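PDB 4I2U: glutaredoxin, which is a small thioredoxin-fold oxidoreductase that binds glutathione and probably uses it in thiol-disulfide exchange for cell redox homeostasis. Local coordinates for residues V98-R101 with V105-E108. Residues are numbered along the deposited sequence; the frame is centred on the assembly and turned at random.
Sequences VMLR and VLLE
A chi1 of 176° turns L106 CG away from its own amide nitrogen and lays the side chain against L100 and R101, while the bend of R101 at chi3 (-68°) turns its guanidinium back along the helix, one face over V98 N, leaving CG and CD against residues 106-108. L106 CB sits 3.8 Å from L100 CB, and R101 CG, beside L106 CG, lies 3.3 Å from L106 O, to which the R101 CA-H also points. V105 N donates to L100 O at 3.1 Å, nearly straight at hydrogen (160°). The bond reaches the amide five positions on, a 6→1 pattern consistent with a Schellman motif, and V105 CG2 meets L100 CD2 at 3.8 Å. R101 CD packs on E108 CG at 3.7 Å, the side chains roughly perpendicular, while R101 NE stays 4.7 Å from E108 OE1. A water in the guanidinium plane accepts from R101 NH1 (3.0 Å) and donates to L107 O (2.7 Å). Replacing R101 with alanine would probably leave this water without its donor and uncover one flank of L106. At the surface, where helix 95-102 passes into the C-terminal tail, L100 touches loop residues F38 and L39 and, on strand 73-76, I76; V105 reaches K16 and L39.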
loop_
_atom_site.group_PDB
_atom_site.type_symbol
_atom_site.label_atom_id
_atom_site.label_comp_id
_atom_site.label_asym_id
_atom_site.label_seq_id
_atom_site.Cartn_x
_atom_site.Cartn_y
_atom_site.Cartn_z
ATOM N N VAL A 98 2.407 -8.561 -12.203
ATOM C CA VAL A 98 1.245 -8.576 -13.081
ATOM C C VAL A 98 0.310 -7.424 -12.723
ATOM O O VAL A 98 -0.162 -6.701 -13.601
ATOM C CB VAL A 98 0.483 -9.928 -13.006
ATOM C CG1 VAL A 98 -0.860 -9.853 -13.756
ATOM C CG2 VAL A 98 1.348 -11.056 -13.554
ATOM N N MET A 99 0.032 -7.243 -11.439
ATOM C CA MET A 99 -0.838 -6.146 -11.028
ATOM C C MET A 99 -0.281 -4.783 -11.369
ATOM O O MET A 99 -1.017 -3.883 -11.795
ATOM C CB MET A 99 -1.121 -6.221 -9.533
ATOM C CG MET A 99 -2.010 -7.399 -9.185
ATOM S SD MET A 99 -2.594 -7.443 -7.499
ATOM C CE MET A 99 -1.100 -7.839 -6.718
ATOM N N LEU A 100 1.016 -4.605 -11.178
ATOM C CA LEU A 100 1.644 -3.319 -11.488
ATOM C C LEU A 100 1.636 -3.038 -12.984
ATOM O O LEU A 100 1.390 -1.903 -13.398
ATOM C CB LEU A 100 3.065 -3.287 -10.942
ATOM C CG LEU A 100 3.232 -3.320 -9.422
ATOM C CD1 LEU A 100 4.688 -3.445 -9.082
ATOM C CD2 LEU A 100 2.662 -2.079 -8.755
ATOM N N ARG A 101 1.880 -4.052 -13.798
ATOM C CA ARG A 101 1.790 -3.859 -15.238
ATOM C C ARG A 101 0.352 -3.529 -15.643
ATOM O O ARG A 101 0.112 -2.630 -16.453
ATOM C CB ARG A 101 2.290 -5.089 -15.990
ATOM C CG ARG A 101 3.796 -5.257 -15.917
ATOM C CD ARG A 101 4.361 -6.273 -16.915
ATOM N NE ARG A 101 3.943 -7.627 -16.577
ATOM C CZ ARG A 101 4.637 -8.488 -15.826
ATOM N NH1 ARG A 101 5.839 -8.201 -15.336
ATOM N NH2 ARG A 101 4.111 -9.664 -15.585
ATOM N N VAL A 105 1.963 1.040 -14.339
ATOM C CA VAL A 105 3.101 1.651 -13.667
ATOM C C VAL A 105 4.360 0.801 -13.729
ATOM O O VAL A 105 5.373 1.138 -13.106
ATOM C CB VAL A 105 2.783 1.999 -12.177
ATOM C CG1 VAL A 105 1.649 2.995 -12.097
ATOM C CG2 VAL A 105 2.485 0.750 -11.350
ATOM N N LEU A 106 4.297 -0.293 -14.485
ATOM C CA LEU A 106 5.456 -1.152 -14.692
ATOM C C LEU A 106 5.450 -1.615 -16.125
ATOM O O LEU A 106 4.432 -2.104 -16.619
ATOM C CB LEU A 106 5.405 -2.343 -13.727
ATOM C CG LEU A 106 6.483 -3.421 -13.842
ATOM C CD1 LEU A 106 7.870 -2.824 -13.605
ATOM C CD2 LEU A 106 6.215 -4.541 -12.854
ATOM N N LEU A 107 6.581 -1.455 -16.800
ATOM C CA LEU A 107 6.783 -2.001 -18.133
ATOM C C LEU A 107 7.351 -3.406 -18.086
ATOM O O LEU A 107 8.030 -3.784 -17.129
ATOM C CB LEU A 107 7.792 -1.135 -18.897
ATOM C CG LEU A 107 7.430 0.336 -19.044
ATOM C CD1 LEU A 107 8.595 1.111 -19.659
ATOM C CD2 LEU A 107 6.185 0.492 -19.885
ATOM N N GLU A 108 7.109 -4.179 -19.143
ATOM C CA GLU A 108 7.859 -5.398 -19.375
ATOM C C GLU A 108 9.297 -5.003 -19.705
ATOM O O GLU A 108 9.526 -3.990 -20.363
ATOM C CB GLU A 108 7.247 -6.196 -20.532
ATOM C CG GLU A 108 5.763 -6.477 -20.363
ATOM C CD GLU A 108 5.363 -7.858 -20.859
ATOM O OE1 GLU A 108 6.110 -8.826 -20.595
ATOM O OE2 GLU A 108 4.301 -7.974 -21.512
HETATM O O HOH W 1 7.907 -6.119 -15.813
#